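Local coordinates for Slr1438 protein (Synechocystis sp., PDB 3K25) that is of unknown function but, as an aldose 1-epimerase family member, may bind carbohydrates and act as an isomerase, at residues 178-183 and 211-216. Numbering follows the deposited sequence.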
loop_
_atom_site.group_PDB
_atom_site.type_symbol
_atom_site.label_atom_id
_atom_site.label_comp_id
_atom_site.label_asym_id
_atom_site.label_seq_id
_atom_site.Cartn_x
_atom_site.Cartn_y
_atom_site.Cartn_z
ATOM N N ALA A 178 -9.668 -3.923 15.460
ATOM C CA ALA A 178 -8.629 -4.095 16.457
ATOM C C ALA A 178 -7.427 -3.254 16.063
ATOM O O ALA A 178 -6.419 -3.765 15.568
ATOM C CB ALA A 178 -8.240 -5.565 16.562
ATOM N N ILE A 179 -7.560 -1.952 16.284
ATOM C CA ILE A 179 -6.511 -0.992 15.986
ATOM C C ILE A 179 -5.887 -0.580 17.324
ATOM O O ILE A 179 -6.592 -0.162 18.235
ATOM C CB ILE A 179 -7.115 0.222 15.286
ATOM C CG1 ILE A 179 -7.925 -0.258 14.073
ATOM C CG2 ILE A 179 -6.018 1.202 14.899
ATOM C CD1 ILE A 179 -8.800 0.814 13.428
ATOM N N PRO A 180 -4.555 -0.701 17.454
ATOM C CA PRO A 180 -3.803 -0.360 18.672
ATOM C C PRO A 180 -3.508 1.120 18.874
ATOM O O PRO A 180 -2.356 1.551 18.851
ATOM C CB PRO A 180 -2.534 -1.180 18.521
ATOM C CG PRO A 180 -2.280 -1.065 17.038
ATOM C CD PRO A 180 -3.659 -1.253 16.420
ATOM N N ALA A 181 -4.566 1.888 19.086
ATOM C CA ALA A 181 -4.460 3.322 19.313
ATOM C C ALA A 181 -5.547 3.766 20.280
ATOM O O ALA A 181 -6.412 2.985 20.661
ATOM C CB ALA A 181 -4.607 4.070 18.002
ATOM N N ASN A 182 -5.508 5.033 20.668
ATOM C CA ASN A 182 -6.500 5.570 21.581
ATOM C C ASN A 182 -7.174 6.774 20.956
ATOM O O ASN A 182 -8.199 7.246 21.440
ATOM C CB ASN A 182 -5.839 5.963 22.905
ATOM C CG ASN A 182 -5.381 4.755 23.712
ATOM O OD1 ASN A 182 -6.136 3.803 23.906
ATOM N ND2 ASN A 182 -4.145 4.797 24.195
ATOM N N ASP A 183 -6.590 7.260 19.866
ATOM C CA ASP A 183 -7.112 8.422 19.157
ATOM C C ASP A 183 -6.790 8.320 17.678
ATOM O O ASP A 183 -5.870 7.611 17.288
ATOM C CB ASP A 183 -6.471 9.699 19.694
ATOM C CG ASP A 183 -6.803 9.957 21.143
ATOM O OD1 ASP A 183 -8.003 10.145 21.443
ATOM O OD2 ASP A 183 -5.867 9.973 21.975
ATOM N N THR A 211 -1.880 7.913 14.167
ATOM C CA THR A 211 -0.437 8.090 14.161
ATOM C C THR A 211 0.251 7.744 15.476
ATOM O O THR A 211 1.452 7.990 15.629
ATOM C CB THR A 211 -0.059 9.532 13.775
ATOM O OG1 THR A 211 -0.542 10.438 14.773
ATOM C CG2 THR A 211 -0.672 9.898 12.424
ATOM N N GLN A 212 -0.500 7.168 16.414
ATOM C CA GLN A 212 0.034 6.783 17.725
ATOM C C GLN A 212 -0.439 5.369 18.046
ATOM O O GLN A 212 -1.487 5.179 18.666
ATOM C CB GLN A 212 -0.472 7.748 18.797
ATOM C CG GLN A 212 0.244 7.649 20.131
ATOM C CD GLN A 212 1.694 8.073 20.038
ATOM O OE1 GLN A 212 2.006 9.131 19.491
ATOM N NE2 GLN A 212 2.588 7.252 20.579
ATOM N N ILE A 213 0.339 4.377 17.627
ATOM C CA ILE A 213 -0.037 2.981 17.844
ATOM C C ILE A 213 0.845 2.254 18.840
ATOM O O ILE A 213 2.044 2.526 18.937
ATOM C CB ILE A 213 -0.050 2.194 16.503
ATOM C CG1 ILE A 213 1.324 2.265 15.823
ATOM C CG2 ILE A 213 -1.144 2.754 15.594
ATOM C CD1 ILE A 213 1.382 1.565 14.492
ATOM N N SER A 214 0.244 1.315 19.566
ATOM C CA SER A 214 0.951 0.554 20.591
ATOM C C SER A 214 1.281 -0.892 20.225
ATOM O O SER A 214 1.748 -1.664 21.068
ATOM C CB SER A 214 0.128 0.564 21.878
ATOM O OG SER A 214 -1.188 0.095 21.643
ATOM N N GLN A 215 1.038 -1.257 18.973
ATOM C CA GLN A 215 1.293 -2.618 18.511
ATOM C C GLN A 215 1.788 -2.613 17.076
ATOM O O GLN A 215 1.341 -1.814 16.262
ATOM C CB GLN A 215 0.010 -3.449 18.570
ATOM C CG GLN A 215 -0.454 -3.864 19.953
ATOM C CD GLN A 215 0.073 -5.222 20.345
ATOM O OE1 GLN A 215 1.252 -5.375 20.645
ATOM N NE2 GLN A 215 -0.797 -6.225 20.325
ATOM N N PRO A 216 2.723 -3.509 16.748
ATOM C CA PRO A 216 3.248 -3.580 15.385
ATOM C C PRO A 216 2.282 -4.405 14.525
ATOM O O PRO A 216 2.696 -5.100 13.593
ATOM C CB PRO A 216 4.587 -4.274 15.583
ATOM C CG PRO A 216 4.255 -5.277 16.665
ATOM C CD PRO A 216 3.441 -4.440 17.640
#
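Pro180 carries most of the contact with the loop 211-216, meeting it through both its carbonyl oxygen and its ring. The oxygen accepts the backbone N-H of Ser214, with Pro180 O to Ser214 N at 2.7 Å. The angle at the hydrogen is 153°. Ser214 OG adds a weak second bond to Pro180 O at 3.4 Å; a chi1 of 55° folds this hydroxyl back over its own backbone, near the same acceptor as the N-H. Beside the N-H bond, Ile213 CA lies 2.9 Å from Pro180 O in a CA-H...O contact. Ile179, Pro180 and Ala181 fold back in an inverse gamma turn that presents the Pro180 carbonyl to Ser214, although its closing bond, Ala181 N to Ile179 O, is weak.

The densest part is at Pro180, which buries 96 of the 250 Å² summed over both sides. Its CB meets Gln215 CB at 3.4 Å, and the two side chains cross at about a right angle. Pro180 CG also reaches Ile213 CB at 4.0 Å. Past CG the Gln215 chain bends off from the ring.

Packing is sparser around Ala181, which buries 24 Å². Its CB touches Gln212 O at 3.4 Å but approaches Ile213 CG2 only to 4.4 Å. Gln212 gives its backbone O to this side while its amide points elsewhere. Gln212, Gln215, Ser214 and Asn182 are all exposed.

This surface contact joins two connections of the beta-rich aldose 1-epimerase fold: 178-183 links strands 176-178 and 183-186, while 211-216 links strands 205-210 and 217-222. Each loop therefore runs between the same two antiparallel sheets. Leu240 of strand 239-245 touches both Pro180 and Ile213, Ala218 of strand 217-222 meets Pro180, and Phe210 of strand 205-210 packs on Ala181.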